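Local coordinates for AAR187Cp (Eremothecium gossypii, PDB 3ZIL), which probably regulates the establishment of sister-chromatid cohesion through its Wap1 domain, acting on cohesin during chromosome segregation, at residues M319-A331 and L349-Y363. Numbering follows the deposited sequence.
Sequences MSFVLQLFLLVYA and LKSELEAFATDVSSY
Phe356 is the knob of this helix-helix contact, seated in a hole formed by Phe321, Gln324, Leu325 and Leu328. Gln324 CB sits almost straight above the centre of its ring in a CH-pi contact, 3.4 Å from the centroid. From CB the extended Gln324 chain passes to the CD1 side of the ring, its amide nearly parallel to the ring and Gln324 OE1 3.6 Å from Phe356 CD1. Phe321 CE1 comes to the edge of the same ring, in its plane, 3.6 Å from Phe356 CE1; the two rings, inclined at 75°, meet obliquely. With CG anti to the backbone N (chi1 -177°), the Phe321 ring reaches Phe356 through CD1 and CE1 and also meets Tyr363, Tyr363 OH lying 3.6 Å from Phe321 CE1. Were Phe356 replaced by an alanine, Gln324 CB would probably lose the ring beneath it and the Phe321 ring its neighbour, leaving a gap between Phe321, Gln324 and Leu328. Helices 321-336 and 343-360 belong to the all-helical Wap1 domain, near its C-terminal end; the segments cross steeply, their N-to-C directions 123° apart and their axes 9.9 Å apart at closest approach. Farther along, Leu353 divides its methyls: CD2 lies against the backbone at Leu328 CA (3.7 Å), while CD1 meets Ala331 CB. Leu349 straddles the next turn, CD1 on Leu327 CB and CD2 on Ala331 CB. Met319, bent at chi2 and chi3, lays CG, SD and CE around Glu352 OE1, SD at 3.4 Å; both residues are partly exposed. Helix 365-375 backs the junction, Ile371 touching both Leu328 and Phe356, and helix 272-289 supports Phe321 and Leu325 through Ile279 and Leu282. Phe321 and Tyr363 each pack on a basic side chain of a bound peptide, and Leu325 on an apolar one.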
loop_
_atom_site.group_PDB
_atom_site.type_symbol
_atom_site.label_atom_id
_atom_site.label_comp_id
_atom_site.label_asym_id
_atom_site.label_seq_id
_atom_site.Cartn_x
_atom_site.Cartn_y
_atom_site.Cartn_z
ATOM N N MET A 319 19.777 11.189 -22.365
ATOM C CA MET A 319 18.355 10.951 -22.114
ATOM C C MET A 319 18.144 10.133 -20.829
ATOM O O MET A 319 18.470 8.979 -20.802
ATOM C CB MET A 319 17.786 10.166 -23.273
ATOM C CG MET A 319 18.015 10.791 -24.644
ATOM S SD MET A 319 16.768 12.036 -24.989
ATOM C CE MET A 319 15.280 11.052 -24.776
ATOM N N SER A 320 17.575 10.721 -19.798
ATOM C CA SER A 320 17.279 10.006 -18.547
ATOM C C SER A 320 16.054 9.120 -18.730
ATOM O O SER A 320 15.203 9.338 -19.635
ATOM C CB SER A 320 16.928 11.031 -17.490
ATOM O OG SER A 320 15.876 11.847 -18.033
ATOM N N PHE A 321 15.940 8.136 -17.856
ATOM C CA PHE A 321 14.786 7.247 -17.837
ATOM C C PHE A 321 13.468 8.064 -17.827
ATOM O O PHE A 321 12.568 7.807 -18.607
ATOM C CB PHE A 321 14.871 6.367 -16.603
ATOM C CG PHE A 321 13.764 5.359 -16.508
ATOM C CD1 PHE A 321 13.740 4.261 -17.362
ATOM C CD2 PHE A 321 12.766 5.498 -15.570
ATOM C CE1 PHE A 321 12.749 3.320 -17.273
ATOM C CE2 PHE A 321 11.780 4.531 -15.452
ATOM C CZ PHE A 321 11.773 3.453 -16.304
ATOM N N VAL A 322 13.374 9.089 -16.989
ATOM C CA VAL A 322 12.116 9.842 -16.960
ATOM C C VAL A 322 11.716 10.463 -18.300
ATOM O O VAL A 322 10.563 10.389 -18.675
ATOM C CB VAL A 322 11.982 10.917 -15.854
ATOM C CG1 VAL A 322 10.553 10.932 -15.399
ATOM C CG2 VAL A 322 12.839 10.636 -14.660
ATOM N N LEU A 323 12.677 11.089 -19.003
ATOM C CA LEU A 323 12.380 11.608 -20.310
ATOM C C LEU A 323 12.005 10.518 -21.303
ATOM O O LEU A 323 11.109 10.719 -22.105
ATOM C CB LEU A 323 13.535 12.468 -20.856
ATOM C CG LEU A 323 13.211 13.081 -22.220
ATOM C CD1 LEU A 323 11.840 13.746 -22.265
ATOM C CD2 LEU A 323 14.301 14.067 -22.618
ATOM N N GLN A 324 12.684 9.381 -21.263
ATOM C CA GLN A 324 12.327 8.256 -22.139
ATOM C C GLN A 324 10.926 7.757 -21.924
ATOM O O GLN A 324 10.187 7.472 -22.874
ATOM C CB GLN A 324 13.317 7.121 -21.907
ATOM C CG GLN A 324 14.644 7.491 -22.589
ATOM C CD GLN A 324 15.762 6.603 -22.122
ATOM O OE1 GLN A 324 15.796 6.205 -20.944
ATOM N NE2 GLN A 324 16.687 6.270 -23.025
ATOM N N LEU A 325 10.560 7.670 -20.648
ATOM C CA LEU A 325 9.242 7.229 -20.271
ATOM C C LEU A 325 8.222 8.293 -20.753
ATOM O O LEU A 325 7.154 7.978 -21.292
ATOM C CB LEU A 325 9.282 7.097 -18.713
ATOM C CG LEU A 325 8.092 6.396 -18.046
ATOM C CD1 LEU A 325 7.647 5.140 -18.818
ATOM C CD2 LEU A 325 8.411 6.133 -16.559
ATOM N N PHE A 326 8.558 9.569 -20.593
ATOM C CA PHE A 326 7.636 10.603 -21.034
ATOM C C PHE A 326 7.346 10.466 -22.520
ATOM O O PHE A 326 6.216 10.660 -22.962
ATOM C CB PHE A 326 8.204 11.999 -20.718
ATOM C CG PHE A 326 7.347 13.119 -21.215
ATOM C CD1 PHE A 326 6.358 13.627 -20.431
ATOM C CD2 PHE A 326 7.517 13.635 -22.493
ATOM C CE1 PHE A 326 5.531 14.646 -20.892
ATOM C CE2 PHE A 326 6.671 14.616 -22.985
ATOM C CZ PHE A 326 5.690 15.144 -22.174
ATOM N N LEU A 327 8.394 10.182 -23.303
ATOM C CA LEU A 327 8.259 10.130 -24.764
ATOM C C LEU A 327 7.414 8.922 -25.190
ATOM O O LEU A 327 6.669 8.980 -26.156
ATOM C CB LEU A 327 9.646 9.996 -25.390
ATOM C CG LEU A 327 10.523 11.251 -25.292
ATOM C CD1 LEU A 327 11.909 11.058 -25.938
ATOM C CD2 LEU A 327 9.861 12.468 -25.886
ATOM N N LEU A 328 7.612 7.799 -24.496
ATOM C CA LEU A 328 6.811 6.618 -24.750
ATOM C C LEU A 328 5.335 6.939 -24.476
ATOM O O LEU A 328 4.461 6.574 -25.282
ATOM C CB LEU A 328 7.309 5.430 -23.894
ATOM C CG LEU A 328 6.470 4.155 -23.894
ATOM C CD1 LEU A 328 6.221 3.641 -25.290
ATOM C CD2 LEU A 328 7.136 3.082 -23.029
ATOM N N VAL A 329 5.058 7.579 -23.341
ATOM C CA VAL A 329 3.673 7.822 -22.984
ATOM C C VAL A 329 3.104 8.809 -24.038
ATOM O O VAL A 329 2.005 8.598 -24.568
ATOM C CB VAL A 329 3.518 8.361 -21.538
ATOM C CG1 VAL A 329 2.146 9.024 -21.354
ATOM C CG2 VAL A 329 3.807 7.253 -20.482
ATOM N N TYR A 330 3.888 9.834 -24.371
ATOM C CA TYR A 330 3.547 10.761 -25.459
ATOM C C TYR A 330 3.224 10.072 -26.833
ATOM O O TYR A 330 2.238 10.390 -27.470
ATOM C CB TYR A 330 4.643 11.817 -25.642
ATOM C CG TYR A 330 4.262 12.744 -26.775
ATOM C CD1 TYR A 330 3.111 13.551 -26.697
ATOM C CD2 TYR A 330 5.013 12.777 -27.945
ATOM C CE1 TYR A 330 2.743 14.356 -27.762
ATOM C CE2 TYR A 330 4.654 13.589 -29.002
ATOM C CZ TYR A 330 3.520 14.364 -28.900
ATOM O OH TYR A 330 3.186 15.163 -29.964
ATOM N N ALA A 331 4.045 9.142 -27.258
ATOM C CA ALA A 331 3.837 8.419 -28.529
ATOM C C ALA A 331 2.455 7.760 -28.511
ATOM O O ALA A 331 1.744 7.782 -29.533
ATOM C CB ALA A 331 4.919 7.379 -28.702
ATOM N N LEU A 349 11.589 10.635 -32.412
ATOM C CA LEU A 349 10.796 9.877 -31.437
ATOM C C LEU A 349 11.094 8.374 -31.613
ATOM O O LEU A 349 11.502 7.703 -30.654
ATOM C CB LEU A 349 9.288 10.210 -31.603
ATOM C CG LEU A 349 8.225 9.535 -30.694
ATOM C CD1 LEU A 349 8.609 9.691 -29.217
ATOM C CD2 LEU A 349 6.880 10.179 -30.970
ATOM N N LYS A 350 10.972 7.886 -32.864
ATOM C CA LYS A 350 11.179 6.481 -33.229
ATOM C C LYS A 350 12.550 6.093 -32.754
ATOM O O LYS A 350 12.741 5.067 -32.117
ATOM C CB LYS A 350 11.036 6.313 -34.743
ATOM C CG LYS A 350 11.516 4.990 -35.335
ATOM C CD LYS A 350 11.062 4.831 -36.797
ATOM C CE LYS A 350 11.903 3.816 -37.537
ATOM N NZ LYS A 350 13.308 3.981 -37.052
ATOM N N SER A 351 13.492 6.993 -32.993
ATOM C CA SER A 351 14.893 6.751 -32.693
ATOM C C SER A 351 15.236 6.753 -31.192
ATOM O O SER A 351 16.024 5.977 -30.727
ATOM C CB SER A 351 15.699 7.785 -33.486
ATOM O OG SER A 351 17.018 7.697 -33.120
ATOM N N GLU A 352 14.629 7.633 -30.430
ATOM C CA GLU A 352 14.847 7.663 -28.982
ATOM C C GLU A 352 14.116 6.455 -28.333
ATOM O O GLU A 352 14.642 5.818 -27.433
ATOM C CB GLU A 352 14.370 8.982 -28.397
ATOM C CG GLU A 352 15.226 10.207 -28.762
ATOM C CD GLU A 352 16.693 10.139 -28.305
ATOM O OE1 GLU A 352 17.017 9.503 -27.292
ATOM O OE2 GLU A 352 17.556 10.763 -28.961
ATOM N N LEU A 353 12.982 6.079 -28.896
ATOM C CA LEU A 353 12.227 4.921 -28.427
ATOM C C LEU A 353 12.991 3.625 -28.644
ATOM O O LEU A 353 13.023 2.756 -27.747
ATOM C CB LEU A 353 10.807 4.926 -29.011
ATOM C CG LEU A 353 9.832 5.954 -28.404
ATOM C CD1 LEU A 353 8.402 5.855 -28.982
ATOM C CD2 LEU A 353 9.801 5.891 -26.881
ATOM N N GLU A 354 13.697 3.509 -29.796
ATOM C CA GLU A 354 14.494 2.300 -30.075
ATOM C C GLU A 354 15.680 2.156 -29.124
ATOM O O GLU A 354 16.011 1.060 -28.687
ATOM C CB GLU A 354 15.081 2.311 -31.519
ATOM C CG GLU A 354 14.109 1.954 -32.607
ATOM C CD GLU A 354 14.607 2.328 -33.990
ATOM O OE1 GLU A 354 15.656 3.025 -34.128
ATOM O OE2 GLU A 354 13.904 1.978 -34.954
ATOM N N ALA A 355 16.358 3.256 -28.843
ATOM C CA ALA A 355 17.400 3.234 -27.852
ATOM C C ALA A 355 16.865 2.840 -26.426
ATOM O O ALA A 355 17.527 2.159 -25.664
ATOM C CB ALA A 355 18.054 4.622 -27.783
ATOM N N PHE A 356 15.725 3.375 -26.039
ATOM C CA PHE A 356 15.072 3.031 -24.721
ATOM C C PHE A 356 14.741 1.543 -24.677
ATOM O O PHE A 356 14.959 0.878 -23.638
ATOM C CB PHE A 356 13.815 3.914 -24.609
ATOM C CG PHE A 356 13.055 3.828 -23.284
ATOM C CD1 PHE A 356 13.687 3.494 -22.074
ATOM C CD2 PHE A 356 11.700 4.193 -23.256
ATOM C CE1 PHE A 356 12.967 3.478 -20.875
ATOM C CE2 PHE A 356 10.962 4.156 -22.050
ATOM C CZ PHE A 356 11.606 3.814 -20.878
ATOM N N ALA A 357 14.296 0.989 -25.815
ATOM C CA ALA A 357 14.059 -0.446 -25.937
ATOM C C ALA A 357 15.287 -1.320 -25.691
ATOM O O ALA A 357 15.198 -2.360 -25.036
ATOM C CB ALA A 357 13.426 -0.809 -27.277
ATOM N N THR A 358 16.443 -0.867 -26.160
ATOM C CA THR A 358 17.646 -1.603 -25.952
ATOM C C THR A 358 18.051 -1.558 -24.506
ATOM O O THR A 358 18.543 -2.567 -24.000
ATOM C CB THR A 358 18.781 -0.992 -26.812
ATOM O OG1 THR A 358 18.361 -0.987 -28.186
ATOM C CG2 THR A 358 20.072 -1.747 -26.621
ATOM N N ASP A 359 17.861 -0.405 -23.824
ATOM C CA ASP A 359 18.143 -0.338 -22.362
ATOM C C ASP A 359 17.227 -1.265 -21.601
ATOM O O ASP A 359 17.727 -2.156 -20.868
ATOM C CB ASP A 359 18.062 1.050 -21.709
ATOM C CG ASP A 359 18.969 2.052 -22.323
ATOM O OD1 ASP A 359 19.986 1.629 -22.875
ATOM O OD2 ASP A 359 18.661 3.279 -22.265
ATOM N N VAL A 360 15.914 -1.085 -21.772
ATOM C CA VAL A 360 14.953 -1.798 -20.919
ATOM C C VAL A 360 14.813 -3.282 -21.208
ATOM O O VAL A 360 14.235 -4.039 -20.381
ATOM C CB VAL A 360 13.514 -1.185 -20.930
ATOM C CG1 VAL A 360 13.509 0.160 -20.278
ATOM C CG2 VAL A 360 12.918 -1.135 -22.336
ATOM N N SER A 361 15.284 -3.725 -22.368
ATOM C CA SER A 361 14.983 -5.116 -22.750
ATOM C C SER A 361 15.481 -6.127 -21.728
ATOM O O SER A 361 14.864 -7.168 -21.574
ATOM C CB SER A 361 15.544 -5.475 -24.145
ATOM O OG SER A 361 16.923 -5.225 -24.184
ATOM N N SER A 362 16.583 -5.858 -21.021
ATOM C CA SER A 362 17.054 -6.939 -20.095
ATOM C C SER A 362 16.408 -6.847 -18.718
ATOM O O SER A 362 16.600 -7.732 -17.891
ATOM C CB SER A 362 18.561 -6.865 -19.915
ATOM O OG SER A 362 18.867 -5.599 -19.346
ATOM N N TYR A 363 15.700 -5.756 -18.439
ATOM C CA TYR A 363 15.162 -5.559 -17.047
ATOM C C TYR A 363 13.669 -5.233 -16.890
ATOM O O TYR A 363 13.142 -5.326 -15.763
ATOM C CB TYR A 363 16.019 -4.577 -16.203
ATOM C CG TYR A 363 15.882 -3.100 -16.533
ATOM C CD1 TYR A 363 14.864 -2.337 -15.966
ATOM C CD2 TYR A 363 16.753 -2.483 -17.444
ATOM C CE1 TYR A 363 14.734 -0.993 -16.278
ATOM C CE2 TYR A 363 16.635 -1.158 -17.778
ATOM C CZ TYR A 363 15.627 -0.392 -17.178
ATOM O OH TYR A 363 15.468 0.946 -17.458
#